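Local coordinates for hypothetical protein (Staphylococcus aureus subsp. aureus, PDB 1QYI) that is of unknown function but carries a haloacid dehalogenase-like domain, so it is probably a hydrolase of that superfamily, at residues A[15-27]-A[47-60]. Numbering follows the deposited sequence.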
# COMPACT_ATOMS: atom_id res chain seq x y z
N GLU A 15 3.15 6.84 1.32
CA GLU A 15 3.16 5.43 0.93
C GLU A 15 4.49 4.97 0.35
O GLU A 15 4.63 3.81 -0.02
CB GLU A 15 2.06 5.17 -0.10
CG GLU A 15 0.65 5.27 0.42
CD GLU A 15 -0.39 5.13 -0.68
OE1 GLU A 15 -0.35 5.95 -1.63
OE2 GLU A 15 -1.23 4.21 -0.60
N GLU A 16 5.45 5.89 0.27
CA GLU A 16 6.77 5.62 -0.29
C GLU A 16 7.42 4.32 0.17
O GLU A 16 7.91 3.53 -0.64
CB GLU A 16 7.72 6.78 0.02
CG GLU A 16 7.42 8.06 -0.74
CD GLU A 16 7.51 7.86 -2.25
OE1 GLU A 16 8.58 7.42 -2.74
OE2 GLU A 16 6.53 8.17 -2.94
N ARG A 17 7.43 4.10 1.49
CA ARG A 17 8.03 2.91 2.07
C ARG A 17 7.45 1.64 1.43
O ARG A 17 8.15 0.64 1.30
CB ARG A 17 7.79 2.88 3.58
CG ARG A 17 8.96 2.33 4.39
CD ARG A 17 9.97 3.42 4.74
NE ARG A 17 11.19 3.35 3.94
CZ ARG A 17 12.38 3.79 4.34
NH1 ARG A 17 12.53 4.33 5.55
NH2 ARG A 17 13.44 3.69 3.55
N CYS A 18 6.17 1.69 1.04
CA CYS A 18 5.55 0.54 0.41
C CYS A 18 6.32 0.22 -0.86
O CYS A 18 6.71 -0.93 -1.09
CB CYS A 18 4.08 0.82 0.08
SG CYS A 18 2.95 0.76 1.51
N PHE A 19 6.54 1.24 -1.69
CA PHE A 19 7.27 1.06 -2.94
C PHE A 19 8.70 0.60 -2.65
O PHE A 19 9.30 -0.15 -3.43
CB PHE A 19 7.27 2.38 -3.73
CG PHE A 19 5.91 3.02 -3.84
CD1 PHE A 19 4.79 2.27 -4.21
CD2 PHE A 19 5.74 4.38 -3.58
CE1 PHE A 19 3.53 2.86 -4.32
CE2 PHE A 19 4.49 4.98 -3.68
CZ PHE A 19 3.38 4.22 -4.05
N ASP A 20 9.25 1.05 -1.52
CA ASP A 20 10.58 0.65 -1.08
C ASP A 20 10.55 -0.85 -0.81
O ASP A 20 11.27 -1.62 -1.44
CB ASP A 20 10.97 1.36 0.22
CG ASP A 20 11.59 2.72 0.00
OD1 ASP A 20 11.51 3.28 -1.12
OD2 ASP A 20 12.15 3.24 0.99
N VAL A 21 9.72 -1.26 0.15
CA VAL A 21 9.64 -2.67 0.48
C VAL A 21 9.35 -3.46 -0.79
O VAL A 21 9.95 -4.51 -1.02
CB VAL A 21 8.57 -2.95 1.55
CG1 VAL A 21 8.50 -4.44 1.83
CG2 VAL A 21 8.91 -2.19 2.82
N SER A 22 8.45 -2.96 -1.62
CA SER A 22 8.14 -3.65 -2.86
C SER A 22 9.44 -3.90 -3.66
O SER A 22 9.67 -5.01 -4.17
CB SER A 22 7.15 -2.84 -3.69
OG SER A 22 6.94 -3.44 -4.97
N ALA A 23 10.30 -2.88 -3.74
CA ALA A 23 11.58 -3.00 -4.45
C ALA A 23 12.50 -4.02 -3.77
O ALA A 23 13.07 -4.88 -4.42
CB ALA A 23 12.28 -1.64 -4.52
N LEU A 24 12.64 -3.90 -2.45
CA LEU A 24 13.47 -4.83 -1.68
C LEU A 24 13.00 -6.26 -1.83
O LEU A 24 13.78 -7.20 -1.79
CB LEU A 24 13.46 -4.48 -0.19
CG LEU A 24 14.32 -3.32 0.29
CD1 LEU A 24 14.44 -3.41 1.81
CD2 LEU A 24 15.70 -3.41 -0.34
N THR A 25 11.69 -6.43 -2.01
CA THR A 25 11.16 -7.77 -2.15
C THR A 25 11.71 -8.42 -3.42
O THR A 25 12.33 -9.48 -3.36
CB THR A 25 9.64 -7.75 -2.19
OG1 THR A 25 9.17 -7.34 -0.90
CG2 THR A 25 9.10 -9.13 -2.50
N VAL A 26 11.49 -7.76 -4.55
CA VAL A 26 11.97 -8.25 -5.83
C VAL A 26 13.47 -8.53 -5.74
O VAL A 26 13.95 -9.59 -6.17
CB VAL A 26 11.69 -7.21 -6.93
CG1 VAL A 26 12.04 -7.77 -8.30
CG2 VAL A 26 10.24 -6.79 -6.88
N TYR A 27 14.21 -7.59 -5.17
CA TYR A 27 15.65 -7.73 -5.04
C TYR A 27 16.06 -8.93 -4.15
O TYR A 27 16.97 -9.68 -4.49
CB TYR A 27 16.24 -6.41 -4.51
CG TYR A 27 17.73 -6.21 -4.76
CD1 TYR A 27 18.26 -6.22 -6.06
CD2 TYR A 27 18.60 -6.01 -3.69
CE1 TYR A 27 19.63 -6.04 -6.28
CE2 TYR A 27 19.96 -5.82 -3.89
CZ TYR A 27 20.48 -5.84 -5.18
OH TYR A 27 21.84 -5.70 -5.34
N LEU A 47 21.16 -2.74 5.72
CA LEU A 47 20.68 -1.77 4.73
C LEU A 47 20.51 -0.36 5.31
O LEU A 47 20.19 -0.21 6.49
CB LEU A 47 19.34 -2.23 4.16
CG LEU A 47 19.30 -3.51 3.33
CD1 LEU A 47 17.86 -3.99 3.24
CD2 LEU A 47 19.89 -3.25 1.97
N THR A 48 20.72 0.66 4.48
CA THR A 48 20.56 2.06 4.88
C THR A 48 19.48 2.70 4.01
O THR A 48 19.05 2.12 3.02
CB THR A 48 21.83 2.88 4.65
OG1 THR A 48 21.94 3.21 3.26
CG2 THR A 48 23.07 2.10 5.07
N ASP A 49 19.07 3.91 4.37
CA ASP A 49 18.05 4.60 3.59
C ASP A 49 18.51 4.86 2.17
O ASP A 49 17.70 5.06 1.26
CB ASP A 49 17.65 5.90 4.29
CG ASP A 49 16.46 5.73 5.22
OD1 ASP A 49 16.22 4.58 5.64
OD2 ASP A 49 15.78 6.73 5.53
N ASN A 50 19.83 4.85 1.97
CA ASN A 50 20.43 5.07 0.67
C ASN A 50 20.48 3.77 -0.13
O ASN A 50 20.20 3.78 -1.33
CB ASN A 50 21.85 5.62 0.83
CG ASN A 50 21.93 6.71 1.87
OD1 ASN A 50 21.72 6.46 3.06
ND2 ASN A 50 22.24 7.93 1.43
N ASP A 51 20.86 2.67 0.52
CA ASP A 51 20.92 1.36 -0.15
C ASP A 51 19.55 1.08 -0.76
O ASP A 51 19.42 0.81 -1.96
CB ASP A 51 21.25 0.20 0.81
CG ASP A 51 22.51 0.43 1.64
OD1 ASP A 51 23.57 0.83 1.09
OD2 ASP A 51 22.45 0.17 2.86
N ILE A 52 18.53 1.13 0.10
CA ILE A 52 17.14 0.87 -0.28
C ILE A 52 16.75 1.76 -1.44
O ILE A 52 16.05 1.32 -2.35
CB ILE A 52 16.18 1.17 0.90
CG1 ILE A 52 16.55 0.31 2.11
CG2 ILE A 52 14.75 0.91 0.48
CD1 ILE A 52 15.81 0.72 3.38
N GLN A 53 17.21 3.00 -1.41
CA GLN A 53 16.86 3.94 -2.47
C GLN A 53 17.54 3.53 -3.76
O GLN A 53 16.96 3.62 -4.84
CB GLN A 53 17.28 5.35 -2.06
CG GLN A 53 16.13 6.36 -2.06
CD GLN A 53 14.87 5.87 -1.34
OE1 GLN A 53 14.90 5.52 -0.15
NE2 GLN A 53 13.75 5.83 -2.07
N ASP A 54 18.77 3.07 -3.64
CA ASP A 54 19.48 2.65 -4.83
C ASP A 54 18.79 1.43 -5.43
O ASP A 54 18.55 1.35 -6.63
CB ASP A 54 20.92 2.30 -4.49
CG ASP A 54 21.68 1.78 -5.68
OD1 ASP A 54 21.90 2.58 -6.63
OD2 ASP A 54 22.03 0.58 -5.69
N ILE A 55 18.48 0.48 -4.57
CA ILE A 55 17.82 -0.75 -4.98
C ILE A 55 16.53 -0.43 -5.74
O ILE A 55 16.32 -0.89 -6.86
CB ILE A 55 17.56 -1.63 -3.73
CG1 ILE A 55 18.91 -2.10 -3.19
CG2 ILE A 55 16.62 -2.80 -4.07
CD1 ILE A 55 18.93 -2.57 -1.74
N ARG A 56 15.68 0.38 -5.11
CA ARG A 56 14.42 0.82 -5.68
C ARG A 56 14.64 1.46 -7.05
O ARG A 56 13.89 1.22 -8.01
CB ARG A 56 13.75 1.83 -4.76
CG ARG A 56 12.50 2.44 -5.34
CD ARG A 56 11.84 3.41 -4.38
NE ARG A 56 10.81 4.17 -5.06
CZ ARG A 56 9.88 4.89 -4.46
NH1 ARG A 56 9.85 4.96 -3.14
NH2 ARG A 56 8.98 5.54 -5.19
N ASN A 57 15.66 2.29 -7.11
CA ASN A 57 16.00 2.97 -8.34
C ASN A 57 16.35 1.97 -9.43
O ASN A 57 15.88 2.09 -10.56
CB ASN A 57 17.16 3.91 -8.11
CG ASN A 57 17.61 4.57 -9.38
OD1 ASN A 57 16.80 5.18 -10.09
ND2 ASN A 57 18.89 4.46 -9.69
N ARG A 58 17.17 0.97 -9.10
CA ARG A 58 17.56 -0.03 -10.08
C ARG A 58 16.38 -0.89 -10.53
O ARG A 58 16.15 -1.06 -11.73
CB ARG A 58 18.64 -0.96 -9.52
CG ARG A 58 20.00 -0.33 -9.31
CD ARG A 58 20.98 -1.44 -8.97
NE ARG A 58 21.12 -2.37 -10.09
CZ ARG A 58 21.57 -3.62 -9.99
NH1 ARG A 58 21.95 -4.10 -8.81
NH2 ARG A 58 21.66 -4.38 -11.08
N ILE A 59 15.65 -1.45 -9.57
CA ILE A 59 14.51 -2.31 -9.86
C ILE A 59 13.44 -1.62 -10.70
O ILE A 59 13.08 -2.11 -11.77
CB ILE A 59 13.86 -2.85 -8.54
CG1 ILE A 59 14.89 -3.60 -7.70
CG2 ILE A 59 12.70 -3.79 -8.88
CD1 ILE A 59 15.54 -4.78 -8.43
N PHE A 60 12.95 -0.47 -10.25
CA PHE A 60 11.91 0.26 -10.97
C PHE A 60 12.36 1.28 -12.02
O PHE A 60 11.52 1.90 -12.68
CB PHE A 60 10.97 0.95 -9.97
CG PHE A 60 10.23 0.01 -9.07
CD1 PHE A 60 9.51 -1.06 -9.59
CD2 PHE A 60 10.25 0.20 -7.69
CE1 PHE A 60 8.82 -1.93 -8.76
CE2 PHE A 60 9.55 -0.67 -6.84
CZ PHE A 60 8.83 -1.73 -7.37
O HOH W 1 22.51 -2.70 -6.58
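Ala23 and Arg56 mark the point where two helices crossing at 73° come closest, and they illustrate how a small residue lets one helix settle against another. The methyl CB of Ala23 lies 3.5 Å from Arg56 CA, and the axes approach to 8.6 Å. From there the arginine runs out as a knob among Glu16, Phe19, Asp20 and Ala23: with CG anti to the backbone N (chi1 174°) and the chain extended as far as NE, its guanidinium reaches the first turns of helix 16-31. Arg56 NH1 donates to Asp20 OD1 at 3.1 Å, a nearly straight bond in the guanidinium plane. A more bent bond joins Arg56 NH1 to Glu16 OE1 at 2.8 Å. Phe19 CB lies over one guanidinium face, and Arg56 NH2, weakly bonded to Glu16 OE1, also forms a salt bridge with Asp63. Arg17 grips Asp20 OD2 with NE and NH2, extending the network to a longer salt bridge with Asp49. On the other flank the packing is apolar: Ile55 CG2 presses on Tyr27 CG at 3.7 Å, and Ile55 CD1 meets Leu24 CD2. The more solvent-accessible rim is looser; Tyr27 OH and Arg58 NH1 stand 3.8 Å apart, and a water accepts from Arg58 NH1 but binds the hydroxyl only weakly. The crossed pair follows strand 3-6, interior in the parallel sheet, consistent with the cap inserted after the first strand in many HAD proteins.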